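Local coordinates for dipeptidase AC. Metallo peptidase. MEROPS family M19 (Rhodobacter sphaeroides, PDB 3LY0), which probably hydrolyses dipeptides as a zinc-dependent dipeptidase of the M19 membrane dipeptidase family, here holding a phosphinate mimic of L-Ala-D-Ala, at residues 48-53 with 317-322; 7-12 with 341-346; 121-126 with 346-351. All blocks are in the same frame, centred on the assembly; numbering follows the deposited sequence.

Interaction 1: 48-53 with 317-322; sequences GGFAGG and ADVTGL
G48 and V319 meet through a backbone CA-H...O contact: CA of G48 lies 3.5 Å from O of V319, with an angle of 153° at the hydrogen. The closeness depends on the missing side chain, because a CB on G48 would point at the 317-322 segment and clash with that same oxygen. CA of T320 is 4.0 Å from CA of G48, so the two backbones come close at this one point. O of G48 in turn sits 3.4 Å from CB of L322. F50 supplies the apolar part. Its CB touches V319 CG2 at 3.7 Å, and the same methyl also reaches CG and CD1 of the ring obliquely. With CG anti to the backbone N (chi1 -179°), the F50 ring turns its edge to L322 CD1, which stands near the ring plane, more loosely at 4.4 Å from F50 CB. The elements joined belong to the TIM-barrel-type fold of the M19 family: helix 42-48 ends here and strand 50-57 begins, while 317-322 closes the loop between strand 301-303 and helix 322-332. G49, with positive phi, ends the helix in a Schellman motif and passes the chain into the strand; backbone bonds tie G49 and, in the strand, A51 to V9. Just before V319 in the chain, D318 starts an Asx turn. D318 OD1 accepts T320 N at 2.8 Å on its anti lone pair and T320 OG1 at 2.6 Å on its syn lone pair, so one oxygen grips both donors. The 3-10 segment 319-321 follows, with G321 N bonded to D318 O. Further out, M45 touches F50, while L40 and F307 pack on V319; the F50 side chain is about 13 Å from a bound zinc ion.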
ATOM      1  N   GLY A  48      11.169  -2.624 -15.517  1.00 12.97           N
ATOM      2  CA  GLY A  48      11.546  -2.967 -14.157  1.00 13.15           C
ATOM      3  C   GLY A  48      11.038  -4.307 -13.669  1.00 12.06           C
ATOM      4  O   GLY A  48      11.395  -4.725 -12.565  1.00 13.18           O
ATOM      5  N   GLY A  49      10.224  -4.981 -14.474  1.00 13.13           N
ATOM      6  CA  GLY A  49       9.685  -6.273 -14.092  1.00 12.47           C
ATOM      7  C   GLY A  49       8.530  -6.175 -13.111  1.00 15.58           C
ATOM      8  O   GLY A  49       8.342  -7.062 -12.270  1.00 14.76           O
ATOM      9  N   PHE A  50       7.760  -5.094 -13.216  1.00 13.22           N
ATOM     10  CA  PHE A  50       6.583  -4.892 -12.374  1.00 12.79           C
ATOM     11  C   PHE A  50       5.452  -5.701 -12.989  1.00 11.10           C
ATOM     12  O   PHE A  50       4.950  -5.353 -14.059  1.00 12.59           O
ATOM     13  CB  PHE A  50       6.260  -3.391 -12.340  1.00 11.45           C
ATOM     14  CG  PHE A  50       5.071  -3.007 -11.483  1.00 10.85           C
ATOM     15  CD1 PHE A  50       5.235  -2.642 -10.149  1.00 10.78           C
ATOM     16  CD2 PHE A  50       3.791  -2.953 -12.032  1.00 10.91           C
ATOM     17  CE1 PHE A  50       4.132  -2.257  -9.366  1.00 12.67           C
ATOM     18  CE2 PHE A  50       2.693  -2.571 -11.256  1.00 12.35           C
ATOM     19  CZ  PHE A  50       2.869  -2.218  -9.924  1.00 11.70           C
ATOM     20  N   ALA A  51       5.069  -6.793 -12.323  1.00 11.38           N
ATOM     21  CA  ALA A  51       4.003  -7.683 -12.812  1.00 11.69           C
ATOM     22  C   ALA A  51       2.597  -7.127 -12.593  1.00 11.38           C
ATOM     23  O   ALA A  51       1.653  -7.483 -13.294  1.00 12.47           O
ATOM     24  CB  ALA A  51       4.106  -9.049 -12.152  1.00 14.74           C
ATOM     25  N   GLY A  52       2.471  -6.254 -11.605  1.00 11.15           N
ATOM     26  CA  GLY A  52       1.180  -5.721 -11.229  1.00 10.37           C
ATOM     27  C   GLY A  52       1.193  -5.304  -9.774  1.00  8.62           C
ATOM     28  O   GLY A  52       2.202  -5.423  -9.080  1.00  8.99           O
ATOM     29  N   GLY A  53       0.048  -4.821  -9.308  1.00  9.06           N
ATOM     30  CA  GLY A  53      -0.053  -4.421  -7.918  1.00 10.47           C
ATOM     31  C   GLY A  53      -1.395  -3.846  -7.535  1.00  8.21           C
ATOM     32  O   GLY A  53      -2.327  -3.770  -8.347  1.00  9.69           O
ATOM     33  N   ALA A 317      15.011   4.317  -6.665  1.00 14.01           N
ATOM     34  CA  ALA A 317      14.708   5.523  -7.459  1.00 12.67           C
ATOM     35  C   ALA A 317      13.347   5.557  -8.158  1.00 13.03           C
ATOM     36  O   ALA A 317      12.658   6.579  -8.137  1.00 14.46           O
ATOM     37  CB  ALA A 317      15.833   5.819  -8.459  1.00 16.80           C
ATOM     38  N   ASP A 318      12.966   4.454  -8.786  1.00 13.61           N
ATOM     39  CA  ASP A 318      11.665   4.345  -9.434  1.00 11.60           C
ATOM     40  C   ASP A 318      11.475   2.874  -9.754  1.00 11.06           C
ATOM     41  O   ASP A 318      12.267   2.041  -9.314  1.00 12.73           O
ATOM     42  CB  ASP A 318      11.614   5.200 -10.699  1.00 12.45           C
ATOM     43  CG  ASP A 318      12.790   4.945 -11.620  1.00 16.49           C
ATOM     44  OD1 ASP A 318      12.974   3.788 -12.046  1.00 16.41           O
ATOM     45  OD2 ASP A 318      13.538   5.905 -11.896  1.00 23.20           O
ATOM     46  N   VAL A 319      10.431   2.542 -10.508  1.00 11.32           N
ATOM     47  CA  VAL A 319      10.114   1.136 -10.733  1.00 10.85           C
ATOM     48  C   VAL A 319      11.220   0.391 -11.500  1.00 12.13           C
ATOM     49  O   VAL A 319      11.333  -0.835 -11.389  1.00 12.84           O
ATOM     50  CB  VAL A 319       8.740   0.951 -11.414  1.00 10.29           C
ATOM     51  CG1 VAL A 319       8.787   1.419 -12.859  1.00 13.32           C
ATOM     52  CG2 VAL A 319       8.298  -0.514 -11.344  1.00 11.67           C
ATOM     53  N   THR A 320      12.050   1.119 -12.252  1.00 14.03           N
ATOM     54  CA  THR A 320      13.140   0.454 -12.980  1.00 14.20           C
ATOM     55  C   THR A 320      14.262   0.022 -12.038  1.00 14.82           C
ATOM     56  O   THR A 320      15.225  -0.629 -12.461  1.00 15.44           O
ATOM     57  CB  THR A 320      13.728   1.315 -14.129  1.00 14.76           C
ATOM     58  OG1 THR A 320      14.515   2.392 -13.595  1.00 16.23           O
ATOM     59  CG2 THR A 320      12.627   1.850 -15.031  1.00 15.68           C
ATOM     60  N   GLY A 321      14.148   0.390 -10.765  1.00 11.81           N
ATOM     61  CA  GLY A 321      15.124  -0.019  -9.769  1.00 12.37           C
ATOM     62  C   GLY A 321      14.838  -1.364  -9.111  1.00 11.62           C
ATOM     63  O   GLY A 321      15.620  -1.824  -8.280  1.00 13.09           O
ATOM     64  N   LEU A 322      13.718  -1.991  -9.450  1.00 14.25           N
ATOM     65  CA  LEU A 322      13.405  -3.286  -8.851  1.00 13.52           C
ATOM     66  C   LEU A 322      14.502  -4.332  -9.090  1.00 12.81           C
ATOM     67  O   LEU A 322      14.819  -5.106  -8.189  1.00 13.91           O
ATOM     68  CB  LEU A 322      12.036  -3.795  -9.307  1.00 11.17           C
ATOM     69  CG  LEU A 322      10.843  -3.005  -8.754  1.00 11.92           C
ATOM     70  CD1 LEU A 322       9.539  -3.494  -9.387  1.00 12.14           C
ATOM     71  CD2 LEU A 322      10.766  -3.076  -7.234  1.00 13.60           C
TER

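Interaction 2: 7-12 with 341-346; sequences IPVFDG and KLCHEN
H344 reaches from its helix to P8, just before strand 9-11, and to F10 within it, and its atoms can be followed outward. CB packs against CB of F10 at 3.9 Å. Beyond it, CG takes the position between the backbone N and the carbonyl carbon (chi1 61°), which swings the ring toward P8. ND1 then donates to P8 O at 2.8 Å, with 160° at the hydrogen and the acceptor near the ring plane; the donor is tilted from the carbonyl plane. CE1, next along the ring, meets I7 CG2 at 3.6 Å, again at the ring edge, and the ring also meets those of H127 and Y348. An alanine here would remove the ring and is likely to leave P8 O without this donor and I7 CG2 without its ring-edge neighbour. The contact lays strand 9-11 of the TIM-barrel-type sheet across helix 336-354, their local axes 5.9 Å apart at 73°. A pi-type turn at 341-345 widens the helix, and C343 O accepts F10 N at 2.8 Å. C343 CB packs on I7 CG2 at 3.7 Å, while its SG lies 4.1 Å from V9 CG2. A water lies within hydrogen-bonding distance of F10 O and L342 O, though it has more acceptors in reach than protons.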
ATOM      1  N   ILE A   7      13.029 -11.276 -11.362  1.00 16.77           N
ATOM      2  CA  ILE A   7      11.790 -11.963 -11.025  1.00 16.39           C
ATOM      3  C   ILE A   7      10.651 -10.954 -11.057  1.00 15.20           C
ATOM      4  O   ILE A   7      10.792  -9.869 -10.525  1.00 15.70           O
ATOM      5  CB  ILE A   7      11.877 -12.575  -9.630  1.00 13.66           C
ATOM      6  CG1 ILE A   7      13.052 -13.558  -9.573  1.00 19.98           C
ATOM      7  CG2 ILE A   7      10.562 -13.259  -9.257  1.00 19.83           C
ATOM      8  CD1 ILE A   7      13.329 -14.102  -8.204  1.00 22.11           C
ATOM      9  N   PRO A   8       9.524 -11.297 -11.699  1.00 12.53           N
ATOM     10  CA  PRO A   8       8.430 -10.322 -11.727  1.00 12.69           C
ATOM     11  C   PRO A   8       7.967  -9.996 -10.311  1.00 13.40           C
ATOM     12  O   PRO A   8       7.936 -10.874  -9.449  1.00 13.43           O
ATOM     13  CB  PRO A   8       7.324 -11.051 -12.497  1.00 13.97           C
ATOM     14  CG  PRO A   8       8.057 -12.077 -13.327  1.00 18.16           C
ATOM     15  CD  PRO A   8       9.209 -12.513 -12.469  1.00 14.23           C
ATOM     16  N   VAL A   9       7.624  -8.734 -10.084  1.00 12.62           N
ATOM     17  CA  VAL A   9       7.196  -8.289  -8.763  1.00 12.08           C
ATOM     18  C   VAL A   9       5.733  -7.906  -8.786  1.00 11.93           C
ATOM     19  O   VAL A   9       5.313  -7.097  -9.615  1.00 12.76           O
ATOM     20  CB  VAL A   9       8.027  -7.081  -8.293  1.00 12.54           C
ATOM     21  CG1 VAL A   9       7.437  -6.454  -7.026  1.00 12.14           C
ATOM     22  CG2 VAL A   9       9.459  -7.509  -8.054  1.00 12.80           C
ATOM     23  N   PHE A  10       4.955  -8.519  -7.898  1.00 10.65           N
ATOM     24  CA  PHE A  10       3.608  -8.036  -7.646  1.00 10.20           C
ATOM     25  C   PHE A  10       3.670  -7.207  -6.376  1.00  8.48           C
ATOM     26  O   PHE A  10       4.189  -7.654  -5.345  1.00 10.43           O
ATOM     27  CB  PHE A  10       2.602  -9.179  -7.488  1.00 10.92           C
ATOM     28  CG  PHE A  10       1.193  -8.697  -7.364  1.00  9.72           C
ATOM     29  CD1 PHE A  10       0.445  -8.443  -8.491  1.00  9.34           C
ATOM     30  CD2 PHE A  10       0.642  -8.430  -6.123  1.00  9.42           C
ATOM     31  CE1 PHE A  10      -0.844  -7.967  -8.396  1.00 10.77           C
ATOM     32  CE2 PHE A  10      -0.656  -7.950  -6.012  1.00 10.40           C
ATOM     33  CZ  PHE A  10      -1.398  -7.718  -7.141  1.00 10.20           C
ATOM     34  N   ASP A  11       3.119  -6.000  -6.457  1.00  9.69           N
ATOM     35  CA  ASP A  11       3.342  -5.008  -5.411  1.00  9.07           C
ATOM     36  C   ASP A  11       2.108  -4.650  -4.590  1.00  8.60           C
ATOM     37  O   ASP A  11       0.983  -4.585  -5.106  1.00 10.71           O
ATOM     38  CB  ASP A  11       3.892  -3.728  -6.020  1.00  8.93           C
ATOM     39  CG  ASP A  11       4.247  -2.719  -4.975  1.00  8.73           C
ATOM     40  OD1 ASP A  11       5.215  -2.973  -4.227  1.00 10.37           O
ATOM     41  OD2 ASP A  11       3.549  -1.680  -4.890  1.00  8.81           O
ATOM     42  N   GLY A  12       2.343  -4.347  -3.319  1.00  8.49           N
ATOM     43  CA  GLY A  12       1.270  -4.126  -2.358  1.00  9.59           C
ATOM     44  C   GLY A  12       0.587  -2.765  -2.366  1.00  7.79           C
ATOM     45  O   GLY A  12      -0.513  -2.647  -1.834  1.00  8.58           O
ATOM     46  N   LYS A 341       8.932 -15.961  -3.482  1.00 13.18           N
ATOM     47  CA  LYS A 341       7.923 -15.672  -2.461  1.00 10.45           C
ATOM     48  C   LYS A 341       7.813 -14.169  -2.193  1.00 11.35           C
ATOM     49  O   LYS A 341       6.709 -13.609  -2.197  1.00 11.69           O
ATOM     50  CB  LYS A 341       8.236 -16.411  -1.160  1.00 14.89           C
ATOM     51  CG  LYS A 341       8.016 -17.916  -1.228  1.00 14.44           C
ATOM     52  CD  LYS A 341       8.411 -18.545   0.089  1.00 17.13           C
ATOM     53  CE  LYS A 341       8.202 -20.049   0.082  1.00 22.67           C
ATOM     54  NZ  LYS A 341       8.408 -20.613   1.444  1.00 28.00           N
ATOM     55  N   LEU A 342       8.956 -13.531  -1.950  1.00 11.40           N
ATOM     56  CA  LEU A 342       8.989 -12.116  -1.599  1.00  9.28           C
ATOM     57  C   LEU A 342       8.560 -11.243  -2.773  1.00 10.32           C
ATOM     58  O   LEU A 342       7.969 -10.180  -2.587  1.00 11.23           O
ATOM     59  CB  LEU A 342      10.395 -11.712  -1.156  1.00 11.21           C
ATOM     60  CG  LEU A 342      10.907 -12.419   0.091  1.00  9.70           C
ATOM     61  CD1 LEU A 342      12.352 -12.041   0.331  1.00 13.27           C
ATOM     62  CD2 LEU A 342      10.054 -12.065   1.313  1.00 12.67           C
ATOM     63  N   CYS A 343       8.848 -11.690  -3.986  1.00 11.34           N
ATOM     64  CA  CYS A 343       8.562 -10.889  -5.167  1.00 10.56           C
ATOM     65  C   CYS A 343       7.108 -10.950  -5.628  1.00 11.54           C
ATOM     66  O   CYS A 343       6.561  -9.935  -6.064  1.00 11.10           O
ATOM     67  CB  CYS A 343       9.514 -11.240  -6.323  1.00 11.43           C
ATOM     68  SG  CYS A 343      11.206 -10.613  -6.087  1.00 13.46           S
ATOM     69  N   HIS A 344       6.486 -12.127  -5.551  1.00 11.84           N
ATOM     70  CA  HIS A 344       5.082 -12.224  -5.944  1.00 10.95           C
ATOM     71  C   HIS A 344       4.282 -13.379  -5.344  1.00 10.95           C
ATOM     72  O   HIS A 344       3.071 -13.252  -5.174  1.00 11.67           O
ATOM     73  CB  HIS A 344       4.946 -12.273  -7.472  1.00 12.37           C
ATOM     74  CG  HIS A 344       5.636 -13.443  -8.106  1.00 11.86           C
ATOM     75  ND1 HIS A 344       6.856 -13.330  -8.736  1.00 13.45           N
ATOM     76  CD2 HIS A 344       5.275 -14.746  -8.216  1.00 14.31           C
ATOM     77  CE1 HIS A 344       7.221 -14.510  -9.205  1.00 14.35           C
ATOM     78  NE2 HIS A 344       6.283 -15.389  -8.899  1.00 13.82           N
ATOM     79  N   GLU A 345       4.917 -14.516  -5.072  1.00 11.13           N
ATOM     80  CA  GLU A 345       4.123 -15.690  -4.690  1.00 12.52           C
ATOM     81  C   GLU A 345       3.339 -15.469  -3.401  1.00 12.53           C
ATOM     82  O   GLU A 345       2.204 -15.923  -3.270  1.00 12.61           O
ATOM     83  CB  GLU A 345       4.986 -16.954  -4.581  1.00 14.46           C
ATOM     84  CG  GLU A 345       5.613 -17.400  -5.898  1.00 15.19           C
ATOM     85  CD  GLU A 345       6.470 -18.643  -5.744  1.00 15.18           C
ATOM     86  OE1 GLU A 345       6.701 -19.074  -4.597  1.00 17.11           O
ATOM     87  OE2 GLU A 345       6.933 -19.179  -6.774  1.00 20.98           O
ATOM     88  N   ASN A 346       3.938 -14.769  -2.446  1.00 10.93           N
ATOM     89  CA  ASN A 346       3.258 -14.532  -1.178  1.00 10.97           C
ATOM     90  C   ASN A 346       1.981 -13.703  -1.349  1.00 10.89           C
ATOM     91  O   ASN A 346       0.956 -14.019  -0.748  1.00 11.24           O
ATOM     92  CB  ASN A 346       4.197 -13.890  -0.150  1.00 11.06           C
ATOM     93  CG  ASN A 346       5.256 -14.858   0.351  1.00 12.91           C
ATOM     94  OD1 ASN A 346       5.160 -16.063   0.128  1.00 13.12           O
ATOM     95  ND2 ASN A 346       6.263 -14.341   1.035  1.00 12.08           N
TER
HETATM   96  O   HOH W   1       5.657  -8.873  -3.320  1.00  9.98           O

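Interaction 3: 121-126 with 346-351; sequences AEVRSC and NWYGLL
V123 and R124 carry the side of helix 120-129 that packs on Y348, G349 and L351 of helix 336-354. This is a nearly antiparallel helix pair on the outside of the TIM-barrel-type fold, with local axes 10.3 Å apart at their closest and 157° between their directions. That spacing is bridged by side chains, since even the nearest CA atoms, those of R124 and Y348, are 7.4 Å apart. V123 comes first along the segment and splits its branches between two partners. CG1, anti to the backbone N (chi1 172°), presses on the Y348 ring at 3.4 Å from CE1, a tight approach that is oblique to the ring and also brings CD1 within contact. CG2 turns the other way and meets L351 CD1 at 4.2 Å, the two side chains crossing at about a right angle. R124 follows, reaching toward the partner helix with its chain extended from CG to NE. Its guanidinium lays one face over Y348 CB, which stands 3.5 Å above the plane and is displaced toward the rim of the group. NH1 is 3.6 Å from that CB, while NH2 lies obliquely to the aromatic ring, 3.7 Å from CD2. With the guanidinium and ring planes 76° apart, this is not a parallel stack. The charge is held farther along the same partner helix, where NE makes a salt bridge to E352; the arginine therefore combines apolar contact through a guanidinium face with an ionic bond through NE. Y348 is also shared with the sheet, its ring meeting F10 edge-to-face, and its hydroxyl is hydrogen-bonded to ND1 of H127, one helical turn after V123. Next to that bond a water links the helices, donating to V123 O and lying 3.0 Å from Y348 OH.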
ATOM      1  N   ALA A 121      -7.476 -15.882  -9.661  1.00 14.75           N
ATOM      2  CA  ALA A 121      -7.227 -16.589 -10.908  1.00 16.23           C
ATOM      3  C   ALA A 121      -6.850 -15.612 -12.016  1.00 14.88           C
ATOM      4  O   ALA A 121      -5.955 -15.883 -12.820  1.00 17.17           O
ATOM      5  CB  ALA A 121      -8.442 -17.421 -11.313  1.00 17.32           C
ATOM      6  N   GLU A 122      -7.522 -14.463 -12.057  1.00 13.43           N
ATOM      7  CA  GLU A 122      -7.193 -13.460 -13.059  1.00 14.01           C
ATOM      8  C   GLU A 122      -5.786 -12.907 -12.847  1.00 14.87           C
ATOM      9  O   GLU A 122      -5.023 -12.713 -13.793  1.00 15.17           O
ATOM     10  CB  GLU A 122      -8.215 -12.324 -13.057  1.00 14.02           C
ATOM     11  CG  GLU A 122      -9.568 -12.727 -13.653  1.00 14.00           C
ATOM     12  CD  GLU A 122     -10.645 -11.649 -13.536  1.00 16.91           C
ATOM     13  OE1 GLU A 122     -10.397 -10.576 -12.947  1.00 15.10           O
ATOM     14  OE2 GLU A 122     -11.755 -11.877 -14.054  1.00 19.28           O
ATOM     15  N   VAL A 123      -5.437 -12.645 -11.594  1.00 14.44           N
ATOM     16  CA  VAL A 123      -4.094 -12.179 -11.294  1.00 14.53           C
ATOM     17  C   VAL A 123      -3.035 -13.182 -11.764  1.00 13.99           C
ATOM     18  O   VAL A 123      -2.055 -12.803 -12.401  1.00 14.90           O
ATOM     19  CB  VAL A 123      -3.930 -11.894  -9.793  1.00 15.24           C
ATOM     20  CG1 VAL A 123      -2.474 -11.591  -9.474  1.00 13.10           C
ATOM     21  CG2 VAL A 123      -4.843 -10.740  -9.363  1.00 13.84           C
ATOM     22  N   ARG A 124      -3.230 -14.456 -11.445  1.00 14.23           N
ATOM     23  CA  ARG A 124      -2.263 -15.475 -11.844  1.00 14.79           C
ATOM     24  C   ARG A 124      -2.192 -15.638 -13.360  1.00 16.03           C
ATOM     25  O   ARG A 124      -1.119 -15.893 -13.909  1.00 16.67           O
ATOM     26  CB  ARG A 124      -2.570 -16.816 -11.179  1.00 15.73           C
ATOM     27  CG  ARG A 124      -2.282 -16.866  -9.681  1.00 16.18           C
ATOM     28  CD  ARG A 124      -2.263 -18.313  -9.225  1.00 15.70           C
ATOM     29  NE  ARG A 124      -2.149 -18.482  -7.783  1.00 17.17           N
ATOM     30  CZ  ARG A 124      -0.993 -18.517  -7.126  1.00 14.13           C
ATOM     31  NH1 ARG A 124      -0.986 -18.696  -5.817  1.00 17.26           N
ATOM     32  NH2 ARG A 124       0.153 -18.361  -7.778  1.00 16.39           N
ATOM     33  N   SER A 125      -3.325 -15.487 -14.036  1.00 14.93           N
ATOM     34  CA  SER A 125      -3.342 -15.594 -15.483  1.00 15.55           C
ATOM     35  C   SER A 125      -2.550 -14.438 -16.073  1.00 17.23           C
ATOM     36  O   SER A 125      -1.767 -14.621 -16.994  1.00 18.08           O
ATOM     37  CB  SER A 125      -4.774 -15.610 -16.019  1.00 19.39           C
ATOM     38  OG  SER A 125      -4.778 -15.796 -17.420  1.00 26.61           O
ATOM     39  N   CYS A 126      -2.739 -13.242 -15.524  1.00 15.78           N
ATOM     40  CA  CYS A 126      -1.963 -12.092 -15.966  1.00 15.96           C
ATOM     41  C   CYS A 126      -0.469 -12.327 -15.791  1.00 16.30           C
ATOM     42  O   CYS A 126       0.325 -11.975 -16.666  1.00 16.10           O
ATOM     43  CB  CYS A 126      -2.384 -10.832 -15.206  1.00 14.82           C
ATOM     44  SG  CYS A 126      -3.970 -10.152 -15.738  1.00 17.11           S
ATOM     45  N   ASN A 346       3.938 -14.769  -2.446  1.00 10.93           N
ATOM     46  CA  ASN A 346       3.258 -14.532  -1.178  1.00 10.97           C
ATOM     47  C   ASN A 346       1.981 -13.703  -1.349  1.00 10.89           C
ATOM     48  O   ASN A 346       0.956 -14.019  -0.748  1.00 11.24           O
ATOM     49  CB  ASN A 346       4.197 -13.890  -0.150  1.00 11.06           C
ATOM     50  CG  ASN A 346       5.256 -14.858   0.351  1.00 12.91           C
ATOM     51  OD1 ASN A 346       5.160 -16.063   0.128  1.00 13.12           O
ATOM     52  ND2 ASN A 346       6.263 -14.341   1.035  1.00 12.08           N
ATOM     53  N   TRP A 347       2.038 -12.637  -2.144  1.00 11.12           N
ATOM     54  CA  TRP A 347       0.815 -11.883  -2.412  1.00 12.27           C
ATOM     55  C   TRP A 347      -0.240 -12.765  -3.052  1.00 10.79           C
ATOM     56  O   TRP A 347      -1.410 -12.689  -2.682  1.00 10.74           O
ATOM     57  CB  TRP A 347       1.050 -10.661  -3.302  1.00 10.58           C
ATOM     58  CG  TRP A 347       1.433  -9.449  -2.506  1.00  9.71           C
ATOM     59  CD1 TRP A 347       2.592  -8.724  -2.610  1.00  9.66           C
ATOM     60  CD2 TRP A 347       0.667  -8.831  -1.460  1.00 10.65           C
ATOM     61  NE1 TRP A 347       2.588  -7.694  -1.704  1.00  9.51           N
ATOM     62  CE2 TRP A 347       1.418  -7.733  -0.986  1.00  8.30           C
ATOM     63  CE3 TRP A 347      -0.583  -9.099  -0.880  1.00 10.50           C
ATOM     64  CZ2 TRP A 347       0.962  -6.901   0.040  1.00  9.78           C
ATOM     65  CZ3 TRP A 347      -1.038  -8.264   0.134  1.00 11.11           C
ATOM     66  CH2 TRP A 347      -0.262  -7.179   0.584  1.00  9.86           C
ATOM     67  N   TYR A 348       0.155 -13.584  -4.023  1.00 10.51           N
ATOM     68  CA  TYR A 348      -0.842 -14.401  -4.712  1.00 10.56           C
ATOM     69  C   TYR A 348      -1.512 -15.378  -3.752  1.00 13.84           C
ATOM     70  O   TYR A 348      -2.724 -15.573  -3.816  1.00 12.22           O
ATOM     71  CB  TYR A 348      -0.245 -15.139  -5.919  1.00 12.04           C
ATOM     72  CG  TYR A 348       0.335 -14.255  -7.005  1.00 12.28           C
ATOM     73  CD1 TYR A 348       0.033 -12.899  -7.083  1.00 11.86           C
ATOM     74  CD2 TYR A 348       1.185 -14.789  -7.964  1.00 12.96           C
ATOM     75  CE1 TYR A 348       0.568 -12.100  -8.084  1.00 11.18           C
ATOM     76  CE2 TYR A 348       1.730 -13.995  -8.968  1.00 13.01           C
ATOM     77  CZ  TYR A 348       1.417 -12.651  -9.022  1.00 11.76           C
ATOM     78  OH  TYR A 348       1.951 -11.860 -10.013  1.00 13.74           O
ATOM     79  N   GLY A 349      -0.725 -15.989  -2.871  1.00 12.81           N
ATOM     80  CA  GLY A 349      -1.275 -16.856  -1.843  1.00 13.46           C
ATOM     81  C   GLY A 349      -2.215 -16.107  -0.911  1.00 13.96           C
ATOM     82  O   GLY A 349      -3.292 -16.598  -0.585  1.00 12.93           O
ATOM     83  N   LEU A 350      -1.802 -14.918  -0.474  1.00 12.34           N
ATOM     84  CA  LEU A 350      -2.637 -14.092   0.389  1.00 11.46           C
ATOM     85  C   LEU A 350      -3.988 -13.792  -0.282  1.00 10.88           C
ATOM     86  O   LEU A 350      -5.048 -13.859   0.359  1.00 11.39           O
ATOM     87  CB  LEU A 350      -1.894 -12.795   0.747  1.00 12.23           C
ATOM     88  CG  LEU A 350      -2.639 -11.764   1.612  1.00  9.61           C
ATOM     89  CD1 LEU A 350      -3.645 -10.944   0.802  1.00 11.80           C
ATOM     90  CD2 LEU A 350      -3.321 -12.419   2.811  1.00 11.99           C
ATOM     91  N   LEU A 351      -3.953 -13.455  -1.567  1.00 12.25           N
ATOM     92  CA  LEU A 351      -5.192 -13.155  -2.280  1.00 12.41           C
ATOM     93  C   LEU A 351      -6.114 -14.362  -2.273  1.00 14.14           C
ATOM     94  O   LEU A 351      -7.316 -14.224  -2.080  1.00 14.36           O
ATOM     95  CB  LEU A 351      -4.921 -12.691  -3.708  1.00 13.29           C
ATOM     96  CG  LEU A 351      -4.138 -11.381  -3.843  1.00 13.77           C
ATOM     97  CD1 LEU A 351      -3.856 -11.099  -5.318  1.00 15.09           C
ATOM     98  CD2 LEU A 351      -4.874 -10.221  -3.179  1.00 15.92           C
TER
HETATM   99  O   HOH W   2       0.026 -10.510 -11.863  1.00 14.91           O

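In the fold
All three contacts are mainly buried, each with partly exposed residues at its margin: T320 in interaction 1, I7 and P8 in interaction 2, R124 and G349 in interaction 3. Interactions 1 and 2 meet in one sheet: strands 9-11 and 50-57 are neighbours, with a probable hydrogen bond from D11 N to G52 O. Interactions 2 and 3 share helix 336-354 and N346; F10 CE1 also lies 4.1 Å from V123 CG1, linking strand 9-11 directly to helix 120-129. The chemistry changes accordingly. Interaction 1 joins its segments by close backbone approach and apolar contact, with no hydrogen bond between them; interaction 2 has two direct hydrogen bonds, and interaction 3 relies on side-chain packing and a water bridge.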